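Local coordinates for type II secretion system protein H (Vibrio cholerae, PDB 4DQ9) that forms part of the pseudopilus tip complex that recognises and binds substrates of the type II secretion system, including proteases and toxins, at residues G32-V37 / Q109-Q114; R40-L45 / L71-E76; G28-V33 / F116-G121. All blocks are in the same frame, centred on the assembly; numbering follows the deposited sequence.

Interaction 1 (G32-V37 / Q109-Q114). With NA (sodium ion), chain C; NA (sodium ion), chain D.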
loop_
_atom_site.group_PDB
_atom_site.type_symbol
_atom_site.label_atom_id
_atom_site.label_comp_id
_atom_site.label_asym_id
_atom_site.label_seq_id
_atom_site.Cartn_x
_atom_site.Cartn_y
_atom_site.Cartn_z
ATOM N N GLY A 32 -5.990 -3.247 5.860
ATOM C CA GLY A 32 -4.770 -3.967 5.811
ATOM C C GLY A 32 -4.295 -4.267 7.230
ATOM O O GLY A 32 -4.747 -3.632 8.175
ATOM N N VAL A 33 -3.315 -5.187 7.371
ATOM C CA VAL A 33 -2.736 -5.467 8.657
ATOM C C VAL A 33 -1.207 -5.331 8.500
ATOM O O VAL A 33 -0.615 -5.833 7.544
ATOM C CB VAL A 33 -3.026 -6.867 9.178
ATOM C CG1 VAL A 33 -2.229 -7.062 10.443
ATOM C CG2 VAL A 33 -4.476 -7.100 9.302
ATOM N N ARG A 34 -0.586 -4.478 9.339
ATOM C CA ARG A 34 0.877 -4.390 9.433
ATOM C C ARG A 34 1.365 -5.269 10.601
ATOM O O ARG A 34 0.784 -5.158 11.708
ATOM C CB ARG A 34 1.358 -2.980 9.565
ATOM C CG ARG A 34 2.884 -3.022 9.370
ATOM C CD ARG A 34 3.465 -1.737 9.326
ATOM N NE ARG A 34 3.371 -1.217 10.684
ATOM C CZ ARG A 34 2.657 -0.174 11.063
ATOM N NH1 ARG A 34 1.920 0.512 10.218
ATOM N NH2 ARG A 34 2.670 0.136 12.358
ATOM N N ILE A 35 2.224 -6.262 10.322
ATOM C CA ILE A 35 2.792 -7.061 11.346
ATOM C C ILE A 35 4.228 -6.565 11.621
ATOM O O ILE A 35 5.034 -6.448 10.697
ATOM C CB ILE A 35 2.859 -8.507 10.791
ATOM C CG1 ILE A 35 1.494 -8.995 10.265
ATOM C CG2 ILE A 35 3.435 -9.465 11.897
ATOM C CD1 ILE A 35 1.536 -10.317 9.421
ATOM N N ASP A 36 4.564 -6.302 12.884
ATOM C CA ASP A 36 5.897 -5.849 13.315
ATOM C C ASP A 36 6.434 -6.929 14.245
ATOM O O ASP A 36 6.096 -7.015 15.389
ATOM C CB ASP A 36 5.804 -4.511 13.957
ATOM C CG ASP A 36 5.322 -3.334 12.961
ATOM O OD1 ASP A 36 5.815 -3.235 11.775
ATOM O OD2 ASP A 36 4.591 -2.333 13.404
ATOM N N VAL A 37 7.228 -7.829 13.691
ATOM C CA VAL A 37 7.667 -9.020 14.432
ATOM C C VAL A 37 8.584 -8.606 15.542
ATOM O O VAL A 37 8.606 -9.221 16.562
ATOM C CB VAL A 37 8.325 -10.064 13.490
ATOM C CG1 VAL A 37 7.338 -10.659 12.535
ATOM C CG2 VAL A 37 9.582 -9.622 12.664
ATOM N N GLN A 109 2.715 8.639 6.753
ATOM C CA GLN A 109 3.995 7.934 6.981
ATOM C C GLN A 109 3.843 6.737 7.954
ATOM O O GLN A 109 4.820 6.228 8.541
ATOM C CB GLN A 109 5.075 8.929 7.456
ATOM N N GLU A 110 2.600 6.335 8.143
ATOM C CA GLU A 110 2.240 5.025 8.708
ATOM C C GLU A 110 2.724 3.925 7.748
ATOM O O GLU A 110 2.273 3.869 6.627
ATOM C CB GLU A 110 0.719 4.992 8.821
ATOM C CG GLU A 110 0.069 3.909 9.652
ATOM C CD GLU A 110 0.397 3.964 11.139
ATOM O OE1 GLU A 110 0.947 2.943 11.625
ATOM O OE2 GLU A 110 0.152 5.009 11.799
ATOM N N PRO A 111 3.647 3.049 8.185
ATOM C CA PRO A 111 4.227 2.021 7.273
ATOM C C PRO A 111 3.164 1.096 6.707
ATOM O O PRO A 111 2.214 0.769 7.428
ATOM C CB PRO A 111 5.244 1.256 8.142
ATOM C CG PRO A 111 5.534 2.184 9.300
ATOM C CD PRO A 111 4.248 2.992 9.533
ATOM N N ALA A 112 3.320 0.692 5.443
ATOM C CA ALA A 112 2.294 -0.032 4.734
ATOM C C ALA A 112 2.083 -1.427 5.273
ATOM O O ALA A 112 3.008 -2.110 5.739
ATOM C CB ALA A 112 2.657 -0.133 3.310
ATOM N N PRO A 113 0.848 -1.863 5.214
ATOM C CA PRO A 113 0.556 -3.250 5.656
ATOM C C PRO A 113 1.158 -4.276 4.743
ATOM O O PRO A 113 1.243 -4.018 3.514
ATOM C CB PRO A 113 -0.982 -3.333 5.497
ATOM C CG PRO A 113 -1.278 -2.226 4.423
ATOM C CD PRO A 113 -0.317 -1.197 4.657
ATOM N N GLN A 114 1.568 -5.438 5.264
ATOM C CA GLN A 114 1.999 -6.563 4.440
ATOM C C GLN A 114 0.790 -7.375 4.035
ATOM O O GLN A 114 0.837 -8.082 3.023
ATOM C CB GLN A 114 2.958 -7.517 5.148
ATOM C CG GLN A 114 4.173 -6.833 5.636
ATOM C CD GLN A 114 4.021 -6.458 7.149
ATOM O OE1 GLN A 114 2.875 -6.285 7.702
ATOM N NE2 GLN A 114 5.150 -6.417 7.829
HETATM NA NA NA C . 2.071 -3.317 13.721
HETATM NA NA NA D . -2.403 6.422 11.437
HETATM O O HOH W 1 -3.618 7.726 13.576
#
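Arg-34 reaches across to Glu-110 and Pro-111. Its NH1 makes two bonds. Arg-34 NH1 forms a salt bridge with Glu-110 OE1 at 3.0 Å, on the anti lone pair of that oxygen. The guanidinium and carboxylate planes lie only 16° apart. Arg-34 NH1 also gives a hydrogen bond to Pro-111 O at 2.8 Å. The Pro-111 ring lies over one guanidinium face, with CD 3.5 Å from Arg-34 NH1.

Gln-114 docks its amide on the strand edge like a backbone partner. Its OE1 takes the N-H of Ile-35 at 2.7 Å, and its NE2 gives to Ile-35 O at 2.9 Å. Both bonds are nearly straight and use lone pairs in the carbonyl plane, so the amide cannot easily rotate. Between these anchors, Pro-113 CB rests 3.3 Å from Val-33 O.

Asp-36 positions the arginine from its own strand. Its OD2 accepts from both NE and NH2 of Arg-34, in the guanidinium plane, and also binds a sodium ion at 2.7 Å. Glu-110 OE2 binds the second sodium ion. The arginine thus joins two carboxylates that each hold a metal.

Strand 31-36 pairs with strand 41-48 on its other edge, where Thr-43 completes the first sodium site. Val-33 packs on helix 2-27, and Ile-35 faces strand 71-77.

Interaction 2 (R40-L45 / L71-E76). With NA (sodium ion), chain C.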
loop_
_atom_site.group_PDB
_atom_site.type_symbol
_atom_site.label_atom_id
_atom_site.label_comp_id
_atom_site.label_asym_id
_atom_site.label_seq_id
_atom_site.Cartn_x
_atom_site.Cartn_y
_atom_site.Cartn_z
ATOM N N ARG A 40 6.301 -7.210 18.267
ATOM C CA ARG A 40 5.191 -8.126 18.492
ATOM C C ARG A 40 3.860 -7.344 18.398
ATOM O O ARG A 40 2.964 -7.571 19.198
ATOM C CB ARG A 40 5.349 -8.840 19.840
ATOM C CG ARG A 40 6.761 -9.524 19.986
ATOM C CD ARG A 40 7.177 -10.012 21.355
ATOM N NE ARG A 40 7.214 -8.944 22.374
ATOM C CZ ARG A 40 6.300 -8.764 23.332
ATOM N NH1 ARG A 40 5.336 -9.649 23.537
ATOM N NH2 ARG A 40 6.365 -7.716 24.159
ATOM N N ARG A 41 3.744 -6.490 17.401
ATOM C CA ARG A 41 2.593 -5.626 17.272
ATOM C C ARG A 41 1.829 -5.925 16.003
ATOM O O ARG A 41 2.469 -6.268 14.953
ATOM C CB ARG A 41 3.100 -4.188 17.270
ATOM C CG ARG A 41 1.977 -3.276 17.613
ATOM C CD ARG A 41 2.474 -1.848 17.964
ATOM N NE ARG A 41 3.494 -1.851 18.988
ATOM C CZ ARG A 41 4.404 -0.885 19.092
ATOM N NH1 ARG A 41 4.403 0.159 18.244
ATOM N NH2 ARG A 41 5.317 -0.951 20.043
ATOM N N LEU A 42 0.490 -5.756 16.039
ATOM C CA LEU A 42 -0.288 -5.900 14.840
ATOM C C LEU A 42 -1.036 -4.595 14.786
ATOM O O LEU A 42 -1.677 -4.174 15.812
ATOM C CB LEU A 42 -1.238 -7.073 15.000
ATOM C CG LEU A 42 -0.580 -8.454 15.167
ATOM C CD1 LEU A 42 -1.633 -9.493 15.723
ATOM C CD2 LEU A 42 0.061 -8.782 13.799
ATOM N N THR A 43 -1.034 -3.986 13.600
ATOM C CA THR A 43 -1.817 -2.715 13.471
ATOM C C THR A 43 -2.801 -2.831 12.311
ATOM O O THR A 43 -2.449 -3.374 11.271
ATOM C CB THR A 43 -0.861 -1.579 13.122
ATOM O OG1 THR A 43 0.164 -1.558 14.144
ATOM C CG2 THR A 43 -1.572 -0.142 13.125
ATOM N N PHE A 44 -4.026 -2.325 12.524
ATOM C CA PHE A 44 -5.139 -2.543 11.610
ATOM C C PHE A 44 -5.408 -1.217 10.926
ATOM O O PHE A 44 -5.719 -0.254 11.589
ATOM C CB PHE A 44 -6.331 -3.075 12.403
ATOM C CG PHE A 44 -5.982 -4.409 13.087
ATOM C CD1 PHE A 44 -6.136 -5.590 12.412
ATOM C CD2 PHE A 44 -5.556 -4.394 14.416
ATOM C CE1 PHE A 44 -5.789 -6.816 13.018
ATOM C CE2 PHE A 44 -5.201 -5.649 15.001
ATOM C CZ PHE A 44 -5.321 -6.782 14.266
ATOM N N LEU A 45 -5.158 -1.178 9.625
ATOM C CA LEU A 45 -5.077 0.049 8.803
ATOM C C LEU A 45 -6.205 0.126 7.761
ATOM O O LEU A 45 -6.758 -0.884 7.320
ATOM C CB LEU A 45 -3.764 0.047 8.041
ATOM C CG LEU A 45 -2.549 -0.069 8.943
ATOM C CD1 LEU A 45 -1.285 -0.352 8.120
ATOM C CD2 LEU A 45 -2.349 1.188 9.783
ATOM N N LEU A 71 5.129 -14.054 24.876
ATOM C CA LEU A 71 4.728 -14.526 23.572
ATOM C C LEU A 71 5.556 -13.912 22.459
ATOM O O LEU A 71 6.077 -12.794 22.624
ATOM C CB LEU A 71 3.237 -14.199 23.263
ATOM C CG LEU A 71 2.319 -14.896 24.205
ATOM C CD1 LEU A 71 0.928 -14.362 23.970
ATOM C CD2 LEU A 71 2.336 -16.401 23.913
ATOM N N GLN A 72 5.646 -14.650 21.359
ATOM C CA GLN A 72 6.328 -14.235 20.114
ATOM C C GLN A 72 5.285 -14.329 19.012
ATOM O O GLN A 72 4.325 -15.135 19.097
ATOM C CB GLN A 72 7.467 -15.149 19.722
ATOM C CG GLN A 72 8.605 -15.299 20.771
ATOM C CD GLN A 72 9.477 -14.144 20.781
ATOM O OE1 GLN A 72 9.034 -13.022 20.542
ATOM N NE2 GLN A 72 10.762 -14.366 21.039
ATOM N N LEU A 73 5.531 -13.570 17.957
ATOM C CA LEU A 73 4.812 -13.859 16.760
ATOM C C LEU A 73 5.758 -13.930 15.523
ATOM O O LEU A 73 6.891 -13.414 15.522
ATOM C CB LEU A 73 3.688 -12.970 16.464
ATOM C CG LEU A 73 3.892 -11.489 16.392
ATOM C CD1 LEU A 73 4.466 -11.059 15.096
ATOM C CD2 LEU A 73 2.536 -10.839 16.462
ATOM N N ASP A 74 5.245 -14.557 14.492
ATOM C CA ASP A 74 5.956 -14.700 13.224
ATOM C C ASP A 74 5.010 -14.862 12.067
ATOM O O ASP A 74 3.807 -15.099 12.301
ATOM C CB ASP A 74 6.909 -15.878 13.320
ATOM C CG ASP A 74 8.116 -15.758 12.394
ATOM O OD1 ASP A 74 8.208 -14.850 11.491
ATOM O OD2 ASP A 74 9.109 -16.558 12.631
ATOM N N PHE A 75 5.468 -14.673 10.848
ATOM C CA PHE A 75 4.534 -14.766 9.741
ATOM C C PHE A 75 5.313 -15.224 8.460
ATOM O O PHE A 75 6.545 -15.025 8.363
ATOM C CB PHE A 75 3.712 -13.512 9.464
ATOM C CG PHE A 75 4.423 -12.381 8.799
ATOM C CD1 PHE A 75 5.343 -11.598 9.512
ATOM C CD2 PHE A 75 4.126 -12.054 7.485
ATOM C CE1 PHE A 75 6.026 -10.525 8.932
ATOM C CE2 PHE A 75 4.815 -10.982 6.850
ATOM C CZ PHE A 75 5.798 -10.228 7.588
ATOM N N GLU A 76 4.535 -15.779 7.551
ATOM C CA GLU A 76 4.956 -16.244 6.229
ATOM C C GLU A 76 3.980 -15.599 5.259
ATOM O O GLU A 76 2.753 -15.488 5.570
ATOM C CB GLU A 76 4.826 -17.777 6.049
ATOM C CG GLU A 76 5.731 -18.597 6.793
ATOM C CD GLU A 76 5.336 -20.025 6.887
ATOM O OE1 GLU A 76 4.120 -20.397 6.888
ATOM O OE2 GLU A 76 6.285 -20.802 7.008
HETATM NA NA NA C . 2.071 -3.317 13.721
#
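Arg-40 opens the contact by bringing CD and NH1 up to the Leu-71 carbonyl, at the start of strand 71-77. Arg-40 CD lies 3.2 Å from Leu-71 O. A bend at chi3 (-59°) turns the guanidinium back, and Arg-40 NH1 gives a weak hydrogen bond of 3.4 Å to Leu-71 O. The same NH1 has a second weak bond, to Leu-67 O, so two carbonyls share it. Gln-72 comes in across the arginine, with OE1 3.6 Å from Arg-40 CD. The amide and guanidinium planes are turned 64° apart. Arg-40 also meets Leu-73 through its backbone, CA to Leu-73 CG being 4.2 Å.

Leu-42 is the next residue to touch strand 71-77. Its CG touches Leu-73 CD2 at 4.1 Å, and the two side chains run past each other in opposite directions. Leu-73 has CG between its backbone N and carbonyl carbon (chi1 55°), a crowded position that still lets CD2 meet Leu-42. Ile-35 of strand 31-36 also packs on both leucines, so the apolar patch is shared by three strands.

Thr-43 faces the metal side instead. Its OG1 binds a sodium ion at 2.6 Å, a site completed by Asp-36, and is also hydrogen-bonded to Gln-64.

Arg-40 and Arg-41 both face Asp-36 in a G1 beta bulge, where strands 31-36 and 41-48 meet. Strands 41-48 and 71-77 belong to different antiparallel sheets. The contact is therefore packing between the two sheets of the pseudopilin globular domain, not strand pairing.

Interaction 3 (G28-V33 / F116-G121)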
loop_
_atom_site.group_PDB
_atom_site.type_symbol
_atom_site.label_atom_id
_atom_site.label_comp_id
_atom_site.label_asym_id
_atom_site.label_seq_id
_atom_site.Cartn_x
_atom_site.Cartn_y
_atom_site.Cartn_z
ATOM N N GLY A 28 -16.868 -1.211 0.847
ATOM C CA GLY A 28 -16.195 -0.870 -0.405
ATOM C C GLY A 28 -14.824 -0.210 -0.237
ATOM O O GLY A 28 -14.240 0.422 -1.182
ATOM N N GLN A 29 -14.307 -0.281 0.957
ATOM C CA GLN A 29 -13.032 0.364 1.255
ATOM C C GLN A 29 -11.994 -0.742 1.508
ATOM O O GLN A 29 -12.366 -1.894 1.753
ATOM C CB GLN A 29 -13.099 1.340 2.422
ATOM C CG GLN A 29 -14.117 2.548 2.249
ATOM C CD GLN A 29 -14.006 3.500 0.963
ATOM O OE1 GLN A 29 -12.928 4.032 0.590
ATOM N NE2 GLN A 29 -15.170 3.757 0.342
ATOM N N ASP A 30 -10.706 -0.407 1.372
ATOM C CA ASP A 30 -9.626 -1.405 1.547
ATOM C C ASP A 30 -8.990 -1.172 2.925
ATOM O O ASP A 30 -8.815 -0.018 3.418
ATOM C CB ASP A 30 -8.521 -1.267 0.539
ATOM C CG ASP A 30 -8.883 -1.664 -0.877
ATOM O OD1 ASP A 30 -9.886 -2.323 -1.163
ATOM O OD2 ASP A 30 -8.078 -1.281 -1.759
ATOM N N PHE A 31 -8.658 -2.278 3.576
ATOM C CA PHE A 31 -7.981 -2.331 4.866
ATOM C C PHE A 31 -6.726 -3.166 4.782
ATOM O O PHE A 31 -6.407 -3.657 3.722
ATOM C CB PHE A 31 -8.977 -2.882 5.915
ATOM C CG PHE A 31 -10.174 -1.991 6.108
ATOM C CD1 PHE A 31 -11.327 -2.116 5.300
ATOM C CD2 PHE A 31 -10.184 -0.978 7.071
ATOM C CE1 PHE A 31 -12.412 -1.307 5.461
ATOM C CE2 PHE A 31 -11.265 -0.139 7.200
ATOM C CZ PHE A 31 -12.383 -0.291 6.445
ATOM N N GLY A 32 -5.990 -3.247 5.860
ATOM C CA GLY A 32 -4.770 -3.967 5.811
ATOM C C GLY A 32 -4.295 -4.267 7.230
ATOM O O GLY A 32 -4.747 -3.632 8.175
ATOM N N VAL A 33 -3.315 -5.187 7.371
ATOM C CA VAL A 33 -2.736 -5.467 8.657
ATOM C C VAL A 33 -1.207 -5.331 8.500
ATOM O O VAL A 33 -0.615 -5.833 7.544
ATOM C CB VAL A 33 -3.026 -6.867 9.178
ATOM C CG1 VAL A 33 -2.229 -7.062 10.443
ATOM C CG2 VAL A 33 -4.476 -7.100 9.302
ATOM N N PHE A 116 -3.008 -7.188 2.700
ATOM C CA PHE A 116 -4.070 -6.427 2.160
ATOM C C PHE A 116 -5.386 -7.117 2.334
ATOM O O PHE A 116 -5.507 -8.341 2.101
ATOM C CB PHE A 116 -3.819 -6.047 0.698
ATOM C CG PHE A 116 -2.486 -5.396 0.476
ATOM C CD1 PHE A 116 -2.335 -4.033 0.790
ATOM C CD2 PHE A 116 -1.417 -6.066 -0.054
ATOM C CE1 PHE A 116 -1.087 -3.420 0.555
ATOM C CE2 PHE A 116 -0.117 -5.431 -0.173
ATOM C CZ PHE A 116 -0.031 -4.066 0.090
ATOM N N VAL A 117 -6.380 -6.332 2.702
ATOM C CA VAL A 117 -7.730 -6.819 2.989
ATOM C C VAL A 117 -8.631 -5.951 2.113
ATOM O O VAL A 117 -9.120 -4.896 2.565
ATOM C CB VAL A 117 -8.063 -6.774 4.467
ATOM C CG1 VAL A 117 -9.558 -7.306 4.772
ATOM C CG2 VAL A 117 -7.021 -7.548 5.280
ATOM N N LEU A 118 -8.783 -6.403 0.867
ATOM C CA LEU A 118 -9.358 -5.555 -0.163
ATOM C C LEU A 118 -10.934 -5.636 -0.201
ATOM O O LEU A 118 -11.546 -6.617 0.222
ATOM C CB LEU A 118 -8.817 -5.917 -1.508
ATOM C CG LEU A 118 -7.280 -5.986 -1.690
ATOM C CD1 LEU A 118 -6.871 -6.364 -3.087
ATOM C CD2 LEU A 118 -6.700 -4.711 -1.230
ATOM N N SER A 119 -11.536 -4.599 -0.787
ATOM C CA SER A 119 -12.966 -4.488 -0.953
ATOM C C SER A 119 -13.604 -5.616 -1.745
ATOM O O SER A 119 -14.793 -5.909 -1.578
ATOM C CB SER A 119 -13.409 -3.146 -1.526
ATOM O OG SER A 119 -12.807 -3.029 -2.781
ATOM N N SER A 120 -12.781 -6.278 -2.566
ATOM C CA SER A 120 -13.235 -7.420 -3.361
ATOM C C SER A 120 -13.437 -8.646 -2.503
ATOM O O SER A 120 -13.914 -9.658 -2.991
ATOM C CB SER A 120 -12.114 -7.800 -4.347
ATOM O OG SER A 120 -10.923 -8.190 -3.631
ATOM N N GLY A 121 -13.044 -8.607 -1.245
ATOM C CA GLY A 121 -13.027 -9.812 -0.414
ATOM C C GLY A 121 -11.753 -10.648 -0.402
ATOM O O GLY A 121 -11.605 -11.573 0.396
HETATM O O HOH W 2 -11.118 -1.090 -3.396
#
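Phe-31 and Val-117 form the tight part of this contact. They are an antiparallel hydrogen-bonded pair. Phe-31 N gives to Val-117 O at 2.8 Å, with an N-H...O angle of 170°. Val-117 N returns a bond to Phe-31 O at 2.9 Å, bent to 151°, with the donor standing above the carbonyl plane. Val-117 CB sits close over the Phe-31 backbone, 3.6 Å from Phe-31 O. Phe-31 CB and Val-117 CB are 4.3 Å apart on the same sheet face. The Phe-31 ring leads off from Val-117, packs on helix 2-27 and meets Trp-56 edge-to-face. Next along is Gly-32 with Phe-116, a non-hydrogen-bonded pair in which the backbones come within 4.5 Å, CA to CA.

Past Val-117 the strand pairing stops and side-chain bonding takes over. Asp-30 OD1 accepts the N-H of Ser-119 at 2.8 Å, nearly along its C-O axis. CG of Asp-30 lies beside its own backbone N (chi1 -71°), and this brings the carboxylate across to Leu-118 and Ser-119. Leu-118 CD2 packs 3.7 Å from Asp-30 OD2. Ser-119 CB rests on the backbone of Gly-28. The looser side begins at Ser-119, which is partly exposed, and there a water links its OG to Asp-30 OD1. Ser-119 lies in a type I turn, Leu-118 to Gly-121, closed by the bond from Gly-121 N to Leu-118 O.

The second subunit also approaches here: Leu-118 packs on Ala-49 of that subunit, and the two copies of Asp-30 come close.

The chemistry implies a change of grip along the segments. Paired backbone bonds fix the short strand. The Asp-30 carboxylate then holds the start of the turn. Asp-30 of the second subunit would tend to raise its proton affinity, while the donors at OD1 would tend to lower it.

Interactions 1 and 3 both use strand 31-36 and share Gly-32 and Val-33. They hold successive parts of one chain segment, residues 109-121, against it. Interaction 2 lies deepest, its centre about 4 Å from the centre of the chain, and joins the two sheets through a long arginine chain, a leucine pair and one weak bond. Interaction 1 is partly buried and rich in charge, with a salt-bridge network between two sodium sites. Interaction 3 is farthest out, its centre about 14 Å from the centre of the chain. It relies on backbone pairing and one aspartate-to-backbone bond, and also meets the second subunit. Interactions 1 and 2 share one sodium ion, through Asp-36 and Thr-43.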